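Orf11 (Staphylococcus phage P68, PDB 6O43) is a potential phage lysin that probably degrades the peptidoglycan of the staphylococcal cell wall. Local coordinates at residues Tyr33-Val38 against Leu77-His82; Asp17-Thr22 against Ser60-Ala65; Arg98-Gln103 against Gly144-Pro149. All coordinates share one frame; numbering follows the deposited sequence.

In the fold
The three contacts tie together an all-helical chain without strands, their centres 16 to 18 Å apart. Contacts 1 and 2 alternate along the chain: 17-22, 33-38, 60-65, then 77-82. Helix 61-71 serves both, starting in contact 2 and presenting E68 to contact 1, and F64 of contact 2 packs on W79 of contact 1. Contact 3 follows in sequence and joins helix 89-104 to helix 143-147; it meets contact 1 where H82 and L80 touch L100, but stays about 5 Å from contact 2 at the nearest atoms. Early and late helices are thus bound into one compact body, with the W79 side chain of contact 1 about 7 Å from the bound triiodobenzene dicarboxylate.

Contact 1. Residues Tyr33-Val38 against Leu77-His82; sequences YGRFNV and LGWLNH
R35 reaches from helix 34-38 into the loop 77-82 and is held there by oxygens on several sides. Its NH2 gives two hydrogen bonds: to the backbone O of L77 at 2.7 Å, the more bent of the two and met from above the carbonyl plane, and to OD1 of N81 at 2.9 Å, straighter at 151° and nearly in line with the amide C=O. The guanidinium and the N81 amide stand almost perpendicular, 86° apart. NE adds a weak bond to the same L77 O at 3.0 Å. G78 O sits over the centre of one guanidinium face, 3.0 Å from R35 CZ; the angles are too poor for hydrogen bonding, and this carbonyl instead accepts from N81 N, closing a turn of type II geometry. NH1 is bound by E68 OE2, a salt bridge, and by G72 O, so all three nitrogens have partners. In this strand-free fold the loop after helix 61-71 is thereby folded back over a short early helix, with E68 bridging them by also accepting from L80 N through OE1. N81 fixes its other amide end by giving ND2 to E71, which sets OD1 toward the arginine. W79 supplies the apolar half: R35 CB lies over its six-membered ring, 3.7 Å from the centroid in a CH-pi contact. The R35 chain, extended from CG to NE, then runs past the indole to the loop carbonyls. F36 CE1 meets W79 CZ3 at 3.5 Å, and the two rings are obliquely inclined with centroids 4.8 Å apart. The indole NE1 is satisfied by Y89 O and the backbone N of W79 by D92. W39, edge-to-face with W79 and in cation-pi contact with R35, shares with Y89 the pocket of the bound triiodobenzene dicarboxylate.

Contact 2. Residues Asp17-Thr22 against Ser60-Ala65; sequences DDFGLT and SPTLFA
Two side-chain hydroxyls at the start of helix 61-71 take two successive carbonyls of one loop: S60 OG donates to D17 O at 2.8 Å, and T62 OG1 to D18 O at 2.7 Å. S60 is also the helix N-cap, its OG accepting from L63 N at 2.8 Å in a nearly straight bond (172°), so one hydroxyl both caps the helix and holds the loop. D18 O receives a second donor, L21 N, from the opposite face of its plane; that bond closes the type I' turn from D18 to L21. Within the loop, D17 OD1 accepts from F19 N at 2.7 Å, an Asx turn that stiffens the approach to the turn. T62 divides its branches: OG1 goes to the carbonyl, while CG2, anti to the backbone N, meets L21 CD1 at 3.8 Å and comes close to F19. The F19 ring packs onward against I185 of helix 177-187, which T62 also touches. Across this buried contact the pairing is hydroxyl to carbonyl, with no charged pair, so the turn is seated on the helix start by two short hydroxyl-to-carbonyl hydrogen bonds, both off the carbonyl planes.

Contact 3. Residues Arg98-Gln103 against Gly144-Pro149; sequences RKLVSQ and GRAYIP
Y147, whose ring end meets L100 across this contact, shares an acceptor with I148: Y147 N donates to G144 O at 3.1 Å, and I148 N donates to G144 O at 2.8 Å. This double acceptance ties the turn from G144 to I148, just where the side of helix 143-147 is laid against helix 89-104. The closest backbones are those of Q103 and A146, with CA atoms 4.5 Å apart, a spacing permitted by the small methyl of A146. Here Q103 O receives a CA-H...O contact from A146 CA at 3.5 Å, well directed at 159°. The methyl CB of A146 lies alongside Q103 CB at 4.2 Å, and A146 also comes near the end of L100. R145 lays the start of its side chain near Q103 O, but its chain then bends at chi3 (-66°) and leads away: NH2 bonds to M138 O, and the side chain lies on F134 of helix 124-136. R145 O is taken up by the side chain of Q106. Beside the backbone approach, L100 and Y147 meet obliquely. CD1 of L100 reaches the hydroxyl end of the ring, 3.5 Å from Y147 OH, and CD2 follows at 3.8 Å, so both methyls of the leucine face the phenol oxygen. The ring also meets Y67 of helix 61-71 and A154 of helix 152-159, while L100 touches V59 and H82. The two helices thus meet through an alanine, with a leucine-tyrosine contact beside it and no clear hydrogen bond between them, close helix-to-helix packing within an all-helical domain.

Contact 1. Residues Tyr33-Val38 against Leu77-His82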
loop_
_atom_site.group_PDB
_atom_site.type_symbol
_atom_site.label_atom_id
_atom_site.label_comp_id
_atom_site.label_asym_id
_atom_site.label_seq_id
_atom_site.Cartn_x
_atom_site.Cartn_y
_atom_site.Cartn_z
ATOM N N TYR A 33 -4.748 -6.661 14.770
ATOM C CA TYR A 33 -4.171 -7.065 13.495
ATOM C C TYR A 33 -2.675 -6.789 13.434
ATOM O O TYR A 33 -2.176 -5.820 14.011
ATOM C CB TYR A 33 -4.852 -6.347 12.327
ATOM C CG TYR A 33 -6.251 -6.831 12.054
ATOM C CD1 TYR A 33 -6.469 -8.023 11.373
ATOM C CD2 TYR A 33 -7.355 -6.099 12.474
ATOM C CE1 TYR A 33 -7.749 -8.478 11.121
ATOM C CE2 TYR A 33 -8.640 -6.546 12.226
ATOM C CZ TYR A 33 -8.831 -7.735 11.548
ATOM O OH TYR A 33 -10.109 -8.185 11.296
ATOM N N GLY A 34 -1.973 -7.650 12.700
ATOM C CA GLY A 34 -0.572 -7.419 12.389
ATOM C C GLY A 34 0.267 -7.152 13.622
ATOM O O GLY A 34 0.103 -7.786 14.671
ATOM N N ARG A 35 1.182 -6.191 13.494
ATOM C CA ARG A 35 2.099 -5.872 14.578
ATOM C C ARG A 35 1.471 -4.999 15.654
ATOM O O ARG A 35 2.049 -4.874 16.739
ATOM C CB ARG A 35 3.353 -5.214 14.009
ATOM C CG ARG A 35 4.196 -6.220 13.244
ATOM C CD ARG A 35 5.183 -5.591 12.284
ATOM N NE ARG A 35 5.834 -6.642 11.507
ATOM C CZ ARG A 35 5.292 -7.221 10.442
ATOM N NH1 ARG A 35 4.097 -6.841 10.012
ATOM N NH2 ARG A 35 5.946 -8.182 9.803
ATOM N N PHE A 36 0.308 -4.398 15.395
ATOM C CA PHE A 36 -0.444 -3.814 16.497
ATOM C C PHE A 36 -0.775 -4.879 17.532
ATOM O O PHE A 36 -0.872 -4.578 18.727
ATOM C CB PHE A 36 -1.721 -3.135 15.987
ATOM C CG PHE A 36 -1.481 -2.112 14.906
ATOM C CD1 PHE A 36 -0.793 -0.943 15.180
ATOM C CD2 PHE A 36 -1.966 -2.310 13.624
ATOM C CE1 PHE A 36 -0.580 0.006 14.195
ATOM C CE2 PHE A 36 -1.758 -1.363 12.632
ATOM C CZ PHE A 36 -1.062 -0.200 12.922
ATOM N N ASN A 37 -0.906 -6.133 17.093
ATOM C CA ASN A 37 -1.155 -7.261 17.988
ATOM C C ASN A 37 0.146 -7.926 18.440
ATOM O O ASN A 37 0.409 -8.036 19.641
ATOM C CB ASN A 37 -2.064 -8.289 17.300
ATOM C CG ASN A 37 -2.315 -9.516 18.163
ATOM O OD1 ASN A 37 -2.507 -9.409 19.376
ATOM N ND2 ASN A 37 -2.309 -10.691 17.541
ATOM N N VAL A 38 0.972 -8.369 17.485
ATOM C CA VAL A 38 2.137 -9.176 17.839
ATOM C C VAL A 38 3.175 -8.341 18.580
ATOM O O VAL A 38 3.779 -8.804 19.556
ATOM C CB VAL A 38 2.737 -9.840 16.588
ATOM C CG1 VAL A 38 4.055 -10.509 16.935
ATOM C CG2 VAL A 38 1.765 -10.854 16.004
ATOM N N LEU A 77 10.169 -9.483 9.250
ATOM C CA LEU A 77 9.861 -8.246 8.546
ATOM C C LEU A 77 9.214 -7.232 9.482
ATOM O O LEU A 77 8.469 -7.589 10.399
ATOM C CB LEU A 77 8.936 -8.507 7.353
ATOM C CG LEU A 77 9.399 -9.546 6.328
ATOM C CD1 LEU A 77 8.298 -9.806 5.310
ATOM C CD2 LEU A 77 10.679 -9.094 5.640
ATOM N N GLY A 78 9.506 -5.959 9.236
ATOM C CA GLY A 78 8.932 -4.883 10.014
ATOM C C GLY A 78 7.539 -4.519 9.540
ATOM O O GLY A 78 6.862 -5.288 8.853
ATOM N N TRP A 79 7.115 -3.312 9.912
ATOM C CA TRP A 79 5.770 -2.853 9.586
ATOM C C TRP A 79 5.493 -2.965 8.091
ATOM O O TRP A 79 6.361 -2.692 7.256
ATOM C CB TRP A 79 5.579 -1.403 10.048
ATOM C CG TRP A 79 5.539 -1.223 11.547
ATOM C CD1 TRP A 79 6.571 -0.830 12.352
ATOM C CD2 TRP A 79 4.408 -1.415 12.412
ATOM N NE1 TRP A 79 6.155 -0.773 13.660
ATOM C CE2 TRP A 79 4.834 -1.128 13.724
ATOM C CE3 TRP A 79 3.080 -1.803 12.204
ATOM C CZ2 TRP A 79 3.981 -1.217 14.823
ATOM C CZ3 TRP A 79 2.235 -1.892 13.293
ATOM C CH2 TRP A 79 2.690 -1.600 14.590
ATOM N N LEU A 80 4.267 -3.371 7.760
ATOM C CA LEU A 80 3.773 -3.492 6.390
ATOM C C LEU A 80 4.467 -4.599 5.606
ATOM O O LEU A 80 4.249 -4.720 4.395
ATOM C CB LEU A 80 3.903 -2.169 5.623
ATOM C CG LEU A 80 3.601 -0.880 6.407
ATOM C CD1 LEU A 80 3.648 0.326 5.481
ATOM C CD2 LEU A 80 2.264 -0.958 7.136
ATOM N N ASN A 81 5.280 -5.428 6.264
ATOM C CA ASN A 81 6.075 -6.453 5.588
ATOM C C ASN A 81 7.005 -5.839 4.548
ATOM O O ASN A 81 7.301 -6.450 3.517
ATOM C CB ASN A 81 5.183 -7.523 4.950
ATOM C CG ASN A 81 4.578 -8.463 5.977
ATOM O OD1 ASN A 81 5.122 -8.639 7.063
ATOM N ND2 ASN A 81 3.451 -9.074 5.631
ATOM N N HIS A 82 7.487 -4.628 4.828
ATOM C CA HIS A 82 8.250 -3.872 3.842
ATOM C C HIS A 82 9.658 -4.430 3.661
ATOM O O HIS A 82 10.108 -4.642 2.529
ATOM C CB HIS A 82 8.307 -2.399 4.251
ATOM C CG HIS A 82 8.598 -1.472 3.116
ATOM N ND1 HIS A 82 7.605 -0.817 2.419
ATOM C CD2 HIS A 82 9.769 -1.098 2.546
ATOM C CE1 HIS A 82 8.152 -0.073 1.474
ATOM N NE2 HIS A 82 9.463 -0.226 1.530
#

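Contact 2. Residues Asp17-Thr22 against Ser60-Ala65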
loop_
_atom_site.group_PDB
_atom_site.type_symbol
_atom_site.label_atom_id
_atom_site.label_comp_id
_atom_site.label_asym_id
_atom_site.label_seq_id
_atom_site.Cartn_x
_atom_site.Cartn_y
_atom_site.Cartn_z
ATOM N N ASP A 17 -3.150 10.730 2.461
ATOM C CA ASP A 17 -4.602 10.852 2.445
ATOM C C ASP A 17 -5.188 10.011 3.577
ATOM O O ASP A 17 -4.940 8.802 3.644
ATOM C CB ASP A 17 -5.135 10.394 1.088
ATOM C CG ASP A 17 -6.607 10.700 0.895
ATOM O OD1 ASP A 17 -7.333 10.862 1.902
ATOM O OD2 ASP A 17 -7.038 10.768 -0.278
ATOM N N ASP A 18 -5.961 10.639 4.467
ATOM C CA ASP A 18 -6.556 9.896 5.573
ATOM C C ASP A 18 -7.858 9.199 5.193
ATOM O O ASP A 18 -8.420 8.479 6.028
ATOM C CB ASP A 18 -6.781 10.808 6.789
ATOM C CG ASP A 18 -7.585 12.054 6.461
ATOM O OD1 ASP A 18 -8.677 11.935 5.869
ATOM O OD2 ASP A 18 -7.130 13.160 6.825
ATOM N N PHE A 19 -8.340 9.379 3.962
ATOM C CA PHE A 19 -9.540 8.695 3.477
ATOM C C PHE A 19 -10.727 8.886 4.423
ATOM O O PHE A 19 -11.599 8.020 4.539
ATOM C CB PHE A 19 -9.258 7.210 3.245
ATOM C CG PHE A 19 -8.216 6.948 2.184
ATOM C CD1 PHE A 19 -8.569 6.895 0.847
ATOM C CD2 PHE A 19 -6.886 6.759 2.526
ATOM C CE1 PHE A 19 -7.615 6.654 -0.133
ATOM C CE2 PHE A 19 -5.924 6.515 1.551
ATOM C CZ PHE A 19 -6.290 6.462 0.220
ATOM N N GLY A 20 -10.773 10.032 5.102
ATOM C CA GLY A 20 -11.893 10.359 5.961
ATOM C C GLY A 20 -11.934 9.640 7.288
ATOM O O GLY A 20 -12.966 9.681 7.963
ATOM N N LEU A 21 -10.846 8.985 7.690
ATOM C CA LEU A 21 -10.777 8.273 8.957
ATOM C C LEU A 21 -9.732 8.918 9.856
ATOM O O LEU A 21 -8.654 9.303 9.392
ATOM C CB LEU A 21 -10.442 6.795 8.741
ATOM C CG LEU A 21 -11.460 5.962 7.957
ATOM C CD1 LEU A 21 -10.870 4.608 7.589
ATOM C CD2 LEU A 21 -12.738 5.794 8.761
ATOM N N THR A 22 -10.054 9.028 11.141
ATOM C CA THR A 22 -9.153 9.602 12.128
ATOM C C THR A 22 -8.432 8.502 12.896
ATOM O O THR A 22 -8.788 7.322 12.837
ATOM C CB THR A 22 -9.919 10.495 13.107
ATOM O OG1 THR A 22 -10.503 9.675 14.123
ATOM C CG2 THR A 22 -11.019 11.266 12.385
ATOM N N SER A 60 -0.151 8.618 5.823
ATOM C CA SER A 60 -1.460 8.692 6.449
ATOM C C SER A 60 -1.627 7.541 7.437
ATOM O O SER A 60 -1.331 6.387 7.095
ATOM C CB SER A 60 -2.563 8.651 5.391
ATOM O OG SER A 60 -3.294 7.439 5.447
ATOM N N PRO A 61 -2.079 7.805 8.663
ATOM C CA PRO A 61 -2.373 6.696 9.581
ATOM C C PRO A 61 -3.337 5.685 8.993
ATOM O O PRO A 61 -3.236 4.491 9.299
ATOM C CB PRO A 61 -2.972 7.403 10.805
ATOM C CG PRO A 61 -2.425 8.796 10.746
ATOM C CD PRO A 61 -2.300 9.123 9.284
ATOM N N THR A 62 -4.272 6.128 8.149
ATOM C CA THR A 62 -5.220 5.206 7.534
ATOM C C THR A 62 -4.509 4.217 6.614
ATOM O O THR A 62 -4.750 3.006 6.679
ATOM C CB THR A 62 -6.287 5.988 6.765
ATOM O OG1 THR A 62 -6.915 6.938 7.641
ATOM C CG2 THR A 62 -7.337 5.044 6.202
ATOM N N LEU A 63 -3.625 4.717 5.747
ATOM C CA LEU A 63 -2.892 3.829 4.845
ATOM C C LEU A 63 -2.031 2.847 5.629
ATOM O O LEU A 63 -2.052 1.638 5.372
ATOM C CB LEU A 63 -2.029 4.640 3.879
ATOM C CG LEU A 63 -1.078 3.803 3.012
ATOM C CD1 LEU A 63 -1.868 2.894 2.076
ATOM C CD2 LEU A 63 -0.120 4.697 2.235
ATOM N N PHE A 64 -1.269 3.356 6.597
ATOM C CA PHE A 64 -0.413 2.505 7.417
ATOM C C PHE A 64 -1.219 1.382 8.061
ATOM O O PHE A 64 -0.868 0.201 7.948
ATOM C CB PHE A 64 0.280 3.369 8.475
ATOM C CG PHE A 64 1.436 2.701 9.163
ATOM C CD1 PHE A 64 2.701 2.728 8.591
ATOM C CD2 PHE A 64 1.267 2.079 10.394
ATOM C CE1 PHE A 64 3.774 2.126 9.214
ATOM C CE2 PHE A 64 2.339 1.474 11.030
ATOM C CZ PHE A 64 3.598 1.498 10.435
ATOM N N ALA A 65 -2.323 1.736 8.723
ATOM C CA ALA A 65 -3.136 0.742 9.417
ATOM C C ALA A 65 -3.761 -0.248 8.440
ATOM O O ALA A 65 -3.763 -1.461 8.683
ATOM C CB ALA A 65 -4.222 1.434 10.240
#

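Contact 3. Residues Arg98-Gln103 against Gly144-Pro149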
loop_
_atom_site.group_PDB
_atom_site.type_symbol
_atom_site.label_atom_id
_atom_site.label_comp_id
_atom_site.label_asym_id
_atom_site.label_seq_id
_atom_site.Cartn_x
_atom_site.Cartn_y
_atom_site.Cartn_z
ATOM N N ARG A 98 9.513 6.940 6.568
ATOM C CA ARG A 98 10.418 7.710 5.723
ATOM C C ARG A 98 10.733 6.972 4.428
ATOM O O ARG A 98 10.878 7.602 3.376
ATOM C CB ARG A 98 11.703 8.043 6.485
ATOM C CG ARG A 98 11.513 9.096 7.574
ATOM C CD ARG A 98 12.838 9.482 8.210
ATOM N NE ARG A 98 13.454 8.369 8.925
ATOM C CZ ARG A 98 13.491 8.258 10.251
ATOM N NH1 ARG A 98 12.950 9.200 11.015
ATOM N NH2 ARG A 98 14.074 7.207 10.810
ATOM N N LYS A 99 10.820 5.640 4.480
ATOM C CA LYS A 99 11.040 4.863 3.264
ATOM C C LYS A 99 9.868 5.018 2.300
ATOM O O LYS A 99 10.063 5.194 1.091
ATOM C CB LYS A 99 11.265 3.393 3.622
ATOM C CG LYS A 99 12.042 2.603 2.584
ATOM C CD LYS A 99 12.642 1.346 3.193
ATOM N N LEU A 100 8.641 4.986 2.824
ATOM C CA LEU A 100 7.464 5.122 1.974
ATOM C C LEU A 100 7.361 6.517 1.369
ATOM O O LEU A 100 6.900 6.667 0.230
ATOM C CB LEU A 100 6.210 4.794 2.780
ATOM C CG LEU A 100 5.156 3.924 2.105
ATOM C CD1 LEU A 100 5.817 2.798 1.328
ATOM C CD2 LEU A 100 4.194 3.365 3.143
ATOM N N VAL A 101 7.776 7.547 2.105
ATOM C CA VAL A 101 7.771 8.892 1.541
ATOM C C VAL A 101 8.770 8.989 0.394
ATOM O O VAL A 101 8.470 9.560 -0.662
ATOM C CB VAL A 101 8.056 9.932 2.639
ATOM C CG1 VAL A 101 8.268 11.310 2.033
ATOM C CG2 VAL A 101 6.915 9.969 3.652
ATOM N N SER A 102 9.975 8.445 0.584
ATOM C CA SER A 102 10.953 8.415 -0.499
ATOM C C SER A 102 10.383 7.718 -1.724
ATOM O O SER A 102 10.371 8.282 -2.824
ATOM C CB SER A 102 12.234 7.719 -0.040
ATOM O OG SER A 102 12.854 8.433 1.011
ATOM N N GLN A 103 9.884 6.492 -1.546
ATOM C CA GLN A 103 9.439 5.698 -2.686
ATOM C C GLN A 103 8.293 6.375 -3.426
ATOM O O GLN A 103 8.222 6.310 -4.659
ATOM C CB GLN A 103 9.041 4.292 -2.222
ATOM C CG GLN A 103 10.224 3.479 -1.706
ATOM C CD GLN A 103 9.850 2.070 -1.282
ATOM O OE1 GLN A 103 8.729 1.613 -1.513
ATOM N NE2 GLN A 103 10.795 1.370 -0.661
ATOM N N GLY A 144 0.434 4.750 -5.766
ATOM C CA GLY A 144 0.864 3.998 -6.934
ATOM C C GLY A 144 2.353 4.124 -7.185
ATOM O O GLY A 144 3.054 3.125 -7.360
ATOM N N ARG A 145 2.860 5.359 -7.186
ATOM C CA ARG A 145 4.275 5.571 -7.470
ATOM C C ARG A 145 5.163 4.852 -6.465
ATOM O O ARG A 145 6.253 4.390 -6.823
ATOM C CB ARG A 145 4.587 7.068 -7.490
ATOM C CG ARG A 145 6.021 7.402 -7.868
ATOM C CD ARG A 145 6.133 8.832 -8.378
ATOM N NE ARG A 145 5.415 9.015 -9.639
ATOM C CZ ARG A 145 5.898 8.664 -10.831
ATOM N NH1 ARG A 145 7.101 8.111 -10.927
ATOM N NH2 ARG A 145 5.177 8.865 -11.928
ATOM N N ALA A 146 4.712 4.726 -5.214
ATOM C CA ALA A 146 5.537 4.085 -4.195
ATOM C C ALA A 146 5.748 2.600 -4.469
ATOM O O ALA A 146 6.807 2.056 -4.132
ATOM C CB ALA A 146 4.909 4.278 -2.814
ATOM N N TYR A 147 4.771 1.927 -5.074
ATOM C CA TYR A 147 4.819 0.475 -5.220
ATOM C C TYR A 147 4.954 -0.016 -6.656
ATOM O O TYR A 147 5.668 -0.991 -6.896
ATOM C CB TYR A 147 3.571 -0.147 -4.588
ATOM C CG TYR A 147 3.530 -0.025 -3.077
ATOM C CD1 TYR A 147 4.310 -0.849 -2.275
ATOM C CD2 TYR A 147 2.712 0.909 -2.454
ATOM C CE1 TYR A 147 4.280 -0.748 -0.891
ATOM C CE2 TYR A 147 2.673 1.018 -1.068
ATOM C CZ TYR A 147 3.459 0.184 -0.293
ATOM O OH TYR A 147 3.421 0.292 1.078
ATOM N N ILE A 148 4.300 0.631 -7.623
ATOM C CA ILE A 148 4.183 0.045 -8.964
ATOM C C ILE A 148 5.536 -0.268 -9.600
ATOM O O ILE A 148 5.700 -1.379 -10.135
ATOM C CB ILE A 148 3.309 0.941 -9.858
ATOM C CG1 ILE A 148 1.826 0.738 -9.524
ATOM C CG2 ILE A 148 3.580 0.657 -11.333
ATOM C CD1 ILE A 148 0.946 1.889 -9.923
ATOM N N PRO A 149 6.523 0.633 -9.597
ATOM C CA PRO A 149 7.767 0.350 -10.337
ATOM C C PRO A 149 8.546 -0.840 -9.810
ATOM O O PRO A 149 9.323 -1.431 -10.570
ATOM C CB PRO A 149 8.579 1.644 -10.182
ATOM C CG PRO A 149 7.594 2.683 -9.753
ATOM C CD PRO A 149 6.537 1.967 -8.977
#